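N-(5'-phosphoribosyl)anthranilate isomerase (Pyrococcus furiosus, PDB 4AAJ) catalyses the third step of tryptophan synthesis from chorismate, isomerising N-(5-phospho-beta-D-ribosyl)anthranilate to 1-(2-carboxyphenylamino)-1-deoxy-D-ribulose 5-phosphate. Local coordinates at residues C26-L31 with E35-H40; R137-I142 with R172-I177. One frame throughout, in Å; residues are numbered along the deposited sequence.

Both contacts belong to the eight-stranded parallel beta/alpha barrel of this monomeric enzyme, on opposite sides of the chain's centre. Their own centres lie 28 Å apart; the nearest atoms are about 9 Å apart and do not touch. In barrels of this kind the active site lies at the C-terminal ends of the strands. Contact 1, in the loop after strand 22-25, is therefore probably on the catalytic side, whereas contact 2, where helix 165-173 turns into the start of strand 176-179, lies toward the other end. The sulfate, probably from the crystallisation liquor, sits at contact 1, bound by backbone N-H groups at the amino end of helix 31-38 and by Lys60; contact 2 is an apolar seam at the surface.

Contact 1: residues C26-L31 with E35-H40; sequences CGIKSL and EIVEKH. With SO4 (sulfate ion), chain D.
Leu31 O accepts a hydrogen bond from Glu35 N (3.1 Å, N-H...O angle 157°), an i to i+4 bond in the first turn of helix 31-38, where the loop that leaves barrel strand 22-25 becomes the first helix. Glu35 runs its chain past the same carbonyl: CG, anti to the carbonyl carbon of its own residue (chi1 -75°), comes within 3.6 Å of Leu31 O. Further in, Ile28 of the loop and Val37 of the helix reach toward each other tip to tip, CG2 of Ile28 meeting CG1 of Val37 at 3.9 Å. Both side chains also rest on Thr44 of strand 43-47, which ties this beta-alpha connection to the neighbouring strand, and Ile28 continues onto Ile64 of helix 58-67.

Ser30 is the N-cap residue, and its OG is hydrogen-bonded to Glu33 N. Beside it, Leu31 N donates to O1 of the sulfate at 3.0 Å, while Ser30 CB lies 3.3 Å from sulfate O3. Glu32 N and Lys60 NZ also bind the ion. Two backbone N-H groups at the start of a helix, joined by a lysine ammonium, thus bind the sulfate, and the helix dipole would be expected to favour a negative charge there.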
loop_
_atom_site.group_PDB
_atom_site.type_symbol
_atom_site.label_atom_id
_atom_site.label_comp_id
_atom_site.label_asym_id
_atom_site.label_seq_id
_atom_site.Cartn_x
_atom_site.Cartn_y
_atom_site.Cartn_z
ATOM N N CYS A 26 -5.840 -3.062 2.407
ATOM C CA CYS A 26 -4.889 -4.008 1.824
ATOM C C CYS A 26 -5.107 -5.444 2.299
ATOM O O CYS A 26 -5.675 -5.676 3.364
ATOM C CB CYS A 26 -3.448 -3.586 2.152
ATOM S SG CYS A 26 -2.265 -4.371 1.037
ATOM N N GLY A 27 -4.645 -6.390 1.491
ATOM C CA GLY A 27 -4.578 -7.798 1.884
ATOM C C GLY A 27 -5.911 -8.509 1.927
ATOM O O GLY A 27 -6.216 -9.194 2.906
ATOM N N ILE A 28 -6.718 -8.334 0.887
ATOM C CA ILE A 28 -7.957 -9.129 0.775
ATOM C C ILE A 28 -7.688 -10.479 0.106
ATOM O O ILE A 28 -6.763 -10.620 -0.720
ATOM C CB ILE A 28 -9.111 -8.352 0.078
ATOM C CG1 ILE A 28 -8.752 -8.019 -1.374
ATOM C CG2 ILE A 28 -9.499 -7.120 0.893
ATOM C CD1 ILE A 28 -9.936 -7.516 -2.194
ATOM N N LYS A 29 -8.491 -11.483 0.468
ATOM C CA LYS A 29 -8.250 -12.847 0.026
ATOM C C LYS A 29 -9.415 -13.476 -0.738
ATOM O O LYS A 29 -9.285 -14.586 -1.255
ATOM C CB LYS A 29 -7.882 -13.738 1.212
ATOM C CG LYS A 29 -6.640 -13.286 1.969
ATOM C CD LYS A 29 -6.273 -14.259 3.082
ATOM C CE LYS A 29 -5.599 -15.499 2.518
ATOM N NZ LYS A 29 -4.937 -16.277 3.600
ATOM N N SER A 30 -10.534 -12.766 -0.830
ATOM C CA SER A 30 -11.726 -13.322 -1.474
ATOM C C SER A 30 -12.513 -12.256 -2.211
ATOM O O SER A 30 -12.443 -11.067 -1.877
ATOM C CB SER A 30 -12.633 -13.958 -0.417
ATOM O OG SER A 30 -13.011 -12.994 0.548
ATOM N N LEU A 31 -13.290 -12.699 -3.195
ATOM C CA LEU A 31 -14.299 -11.846 -3.825
ATOM C C LEU A 31 -15.290 -11.265 -2.809
ATOM O O LEU A 31 -15.768 -10.144 -2.976
ATOM C CB LEU A 31 -15.023 -12.597 -4.953
ATOM C CG LEU A 31 -14.148 -13.016 -6.145
ATOM C CD1 LEU A 31 -14.792 -14.145 -6.949
ATOM C CD2 LEU A 31 -13.837 -11.832 -7.044
ATOM N N GLU A 35 -16.041 -7.184 -2.234
ATOM C CA GLU A 35 -17.334 -6.497 -2.176
ATOM C C GLU A 35 -17.450 -5.549 -0.986
ATOM O O GLU A 35 -17.938 -4.435 -1.122
ATOM C CB GLU A 35 -18.472 -7.517 -2.195
ATOM C CG GLU A 35 -18.692 -8.111 -3.579
ATOM C CD GLU A 35 -19.516 -9.385 -3.576
ATOM O OE1 GLU A 35 -19.893 -9.865 -2.482
ATOM O OE2 GLU A 35 -19.780 -9.909 -4.681
ATOM N N ILE A 36 -16.983 -6.002 0.171
ATOM C CA ILE A 36 -16.933 -5.194 1.385
ATOM C C ILE A 36 -16.092 -3.916 1.203
ATOM O O ILE A 36 -16.568 -2.815 1.497
ATOM C CB ILE A 36 -16.415 -6.034 2.582
ATOM C CG1 ILE A 36 -17.307 -7.272 2.796
ATOM C CG2 ILE A 36 -16.355 -5.196 3.847
ATOM C CD1 ILE A 36 -16.684 -8.364 3.650
ATOM N N VAL A 37 -14.860 -4.063 0.705
ATOM C CA VAL A 37 -13.949 -2.918 0.553
ATOM C C VAL A 37 -14.359 -1.987 -0.597
ATOM O O VAL A 37 -14.217 -0.768 -0.495
ATOM C CB VAL A 37 -12.446 -3.342 0.463
ATOM C CG1 VAL A 37 -12.066 -4.215 1.650
ATOM C CG2 VAL A 37 -12.132 -4.061 -0.838
ATOM N N GLU A 38 -14.892 -2.570 -1.670
ATOM C CA GLU A 38 -15.406 -1.822 -2.821
ATOM C C GLU A 38 -16.466 -0.792 -2.467
ATOM O O GLU A 38 -16.655 0.172 -3.206
ATOM C CB GLU A 38 -16.033 -2.775 -3.822
ATOM C CG GLU A 38 -15.155 -3.138 -4.992
ATOM C CD GLU A 38 -15.874 -4.058 -5.944
ATOM O OE1 GLU A 38 -16.856 -4.711 -5.524
ATOM O OE2 GLU A 38 -15.460 -4.132 -7.112
ATOM N N LYS A 39 -17.168 -1.011 -1.359
ATOM C CA LYS A 39 -18.244 -0.110 -0.929
ATOM C C LYS A 39 -17.745 1.279 -0.533
ATOM O O LYS A 39 -18.405 2.277 -0.832
ATOM C CB LYS A 39 -19.061 -0.725 0.212
ATOM C CG LYS A 39 -19.986 -1.848 -0.230
ATOM C CD LYS A 39 -21.155 -2.021 0.730
ATOM C CE LYS A 39 -22.110 -3.110 0.258
ATOM N NZ LYS A 39 -21.516 -4.476 0.328
ATOM N N HIS A 40 -16.585 1.339 0.127
ATOM C CA HIS A 40 -16.091 2.596 0.706
ATOM C C HIS A 40 -14.659 2.973 0.381
ATOM O O HIS A 40 -14.320 4.153 0.387
ATOM C CB HIS A 40 -16.299 2.604 2.225
ATOM C CG HIS A 40 -17.750 2.494 2.648
ATOM N ND1 HIS A 40 -18.679 3.409 2.306
ATOM C CD2 HIS A 40 -18.409 1.538 3.423
ATOM C CE1 HIS A 40 -19.873 3.054 2.823
ATOM N NE2 HIS A 40 -19.705 1.910 3.507
HETATM S S SO4 D . -14.986 -15.949 -2.610
HETATM O O1 SO4 D . -13.873 -15.652 -3.545
HETATM O O2 SO4 D . -16.129 -16.454 -3.398
HETATM O O3 SO4 D . -15.430 -14.755 -1.868
HETATM O O4 SO4 D . -14.523 -16.978 -1.649
#

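Contact 2: residues R137-I142 with R172-I177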
loop_
_atom_site.group_PDB
_atom_site.type_symbol
_atom_site.label_atom_id
_atom_site.label_comp_id
_atom_site.label_asym_id
_atom_site.label_seq_id
_atom_site.Cartn_x
_atom_site.Cartn_y
_atom_site.Cartn_z
ATOM N N ARG A 137 17.183 11.710 4.157
ATOM C CA ARG A 137 17.838 10.485 3.699
ATOM C C ARG A 137 16.876 9.570 2.919
ATOM O O ARG A 137 17.222 9.050 1.858
ATOM C CB ARG A 137 18.409 9.704 4.877
ATOM C CG ARG A 137 19.200 8.478 4.457
ATOM C CD ARG A 137 19.001 7.329 5.428
ATOM N NE ARG A 137 18.925 6.054 4.718
ATOM C CZ ARG A 137 18.940 4.852 5.294
ATOM N NH1 ARG A 137 19.036 4.731 6.613
ATOM N NH2 ARG A 137 18.862 3.760 4.538
ATOM N N LEU A 138 15.683 9.360 3.467
ATOM C CA LEU A 138 14.677 8.551 2.775
ATOM C C LEU A 138 14.255 9.215 1.463
ATOM O O LEU A 138 14.004 8.522 0.476
ATOM C CB LEU A 138 13.462 8.299 3.670
ATOM C CG LEU A 138 12.455 7.223 3.248
ATOM C CD1 LEU A 138 13.031 5.820 3.394
ATOM C CD2 LEU A 138 11.209 7.373 4.104
ATOM N N LEU A 139 14.195 10.546 1.456
ATOM C CA LEU A 139 13.847 11.310 0.249
ATOM C C LEU A 139 14.825 11.127 -0.915
ATOM O O LEU A 139 14.402 11.050 -2.069
ATOM C CB LEU A 139 13.641 12.797 0.565
ATOM C CG LEU A 139 12.326 13.184 1.254
ATOM C CD1 LEU A 139 12.444 14.569 1.879
ATOM C CD2 LEU A 139 11.129 13.129 0.309
ATOM N N SER A 140 16.123 11.048 -0.623
ATOM C CA SER A 140 17.107 10.756 -1.672
ATOM C C SER A 140 17.016 9.296 -2.111
ATOM O O SER A 140 17.267 8.973 -3.271
ATOM C CB SER A 140 18.533 11.100 -1.225
ATOM O OG SER A 140 18.857 10.458 -0.008
ATOM N N GLU A 141 16.649 8.426 -1.171
ATOM C CA GLU A 141 16.401 7.008 -1.441
ATOM C C GLU A 141 15.189 6.848 -2.370
ATOM O O GLU A 141 15.198 6.006 -3.270
ATOM C CB GLU A 141 16.175 6.285 -0.112
ATOM C CG GLU A 141 16.196 4.765 -0.148
ATOM C CD GLU A 141 15.905 4.164 1.222
ATOM O OE1 GLU A 141 16.417 4.699 2.236
ATOM O OE2 GLU A 141 15.156 3.163 1.290
ATOM N N ILE A 142 14.171 7.682 -2.147
ATOM C CA ILE A 142 12.947 7.736 -2.955
ATOM C C ILE A 142 13.203 8.276 -4.377
ATOM O O ILE A 142 12.762 7.677 -5.359
ATOM C CB ILE A 142 11.845 8.543 -2.219
ATOM C CG1 ILE A 142 11.303 7.733 -1.026
ATOM C CG2 ILE A 142 10.711 8.955 -3.150
ATOM C CD1 ILE A 142 10.537 8.550 -0.004
ATOM N N ARG A 172 5.368 16.001 3.735
ATOM C CA ARG A 172 5.393 17.419 3.367
ATOM C C ARG A 172 6.078 17.674 2.027
ATOM O O ARG A 172 5.684 18.582 1.286
ATOM C CB ARG A 172 6.039 18.256 4.472
ATOM C CG ARG A 172 5.107 18.556 5.638
ATOM C CD ARG A 172 5.769 19.489 6.638
ATOM N NE ARG A 172 5.909 20.847 6.108
ATOM C CZ ARG A 172 6.815 21.730 6.519
ATOM N NH1 ARG A 172 7.683 21.409 7.473
ATOM N NH2 ARG A 172 6.857 22.938 5.970
ATOM N N LYS A 173 7.084 16.865 1.711
ATOM C CA LYS A 173 7.850 17.013 0.475
ATOM C C LYS A 173 7.218 16.295 -0.718
ATOM O O LYS A 173 7.274 16.794 -1.842
ATOM C CB LYS A 173 9.293 16.533 0.670
ATOM C CG LYS A 173 10.183 17.479 1.467
ATOM C CD LYS A 173 11.038 18.346 0.554
ATOM C CE LYS A 173 11.939 19.275 1.356
ATOM N NZ LYS A 173 12.657 20.245 0.478
ATOM N N ILE A 174 6.636 15.117 -0.482
ATOM C CA ILE A 174 6.124 14.279 -1.577
ATOM C C ILE A 174 4.792 13.609 -1.197
ATOM O O ILE A 174 4.534 13.401 -0.016
ATOM C CB ILE A 174 7.153 13.205 -2.009
ATOM C CG1 ILE A 174 7.505 12.293 -0.837
ATOM C CG2 ILE A 174 8.420 13.846 -2.566
ATOM C CD1 ILE A 174 8.124 10.984 -1.248
ATOM N N PRO A 175 3.943 13.272 -2.195
ATOM C CA PRO A 175 2.733 12.525 -1.841
ATOM C C PRO A 175 3.127 11.164 -1.293
ATOM O O PRO A 175 3.947 10.493 -1.892
ATOM C CB PRO A 175 2.025 12.328 -3.192
ATOM C CG PRO A 175 2.621 13.359 -4.097
ATOM C CD PRO A 175 4.050 13.460 -3.654
ATOM N N VAL A 176 2.582 10.798 -0.141
ATOM C CA VAL A 176 2.811 9.462 0.428
ATOM C C VAL A 176 1.529 8.833 0.946
ATOM O O VAL A 176 0.598 9.527 1.362
ATOM C CB VAL A 176 3.849 9.445 1.586
ATOM C CG1 VAL A 176 5.187 10.029 1.159
ATOM C CG2 VAL A 176 3.321 10.162 2.811
ATOM N N ILE A 177 1.501 7.502 0.936
ATOM C CA ILE A 177 0.488 6.737 1.649
ATOM C C ILE A 177 1.199 6.183 2.867
ATOM O O ILE A 177 2.296 5.659 2.738
ATOM C CB ILE A 177 -0.031 5.554 0.778
ATOM C CG1 ILE A 177 -0.499 6.051 -0.594
ATOM C CG2 ILE A 177 -1.106 4.757 1.497
ATOM C CD1 ILE A 177 -1.654 7.016 -0.563
#
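A chi1 of 59° sets Ile174 CG1 between its backbone N and carbonyl carbon, which sends CD1 toward Ile142, while Leu139, with CG anti to its carbonyl carbon (chi1 -76°), extends from helix 131-144 to meet Lys173 and Ile174. In this beta/alpha barrel the contact joins two successive outer helices: one face of helix 131-144 leans on the end of helix 165-173 and on the short link that leads into strand 176-179.

The two methyls of Leu139 divide the work. Leu139 CD1 lies over the aliphatic root of Lys173, 3.7 Å from Lys173 CG, and the two side chains cross at about a right angle. Leu139 CD2 touches Lys173 CB at 3.9 Å, and it also meets Ile174 as the leucine and isoleucine slide past each other in opposite directions. The Lys173 chain bends beyond CG and its end leads away, leaving the apolar CB and CG to face the leucine.

No hydrogen bond crosses between the segments, and the seam is held by aliphatic contacts alone. Val170 of helix 165-173 extends it by touching both Leu139 and Ile142, while Val150 of strand 149-153 lies against Ile142 and Ile174. On helix 131-144 itself, Ser140 OG donates to Arg137 O at 2.9 Å. Across the seam, Ile174 CD1 meets two branches of Ile142, CD1 at 3.6 Å and CG2 at 3.8 Å.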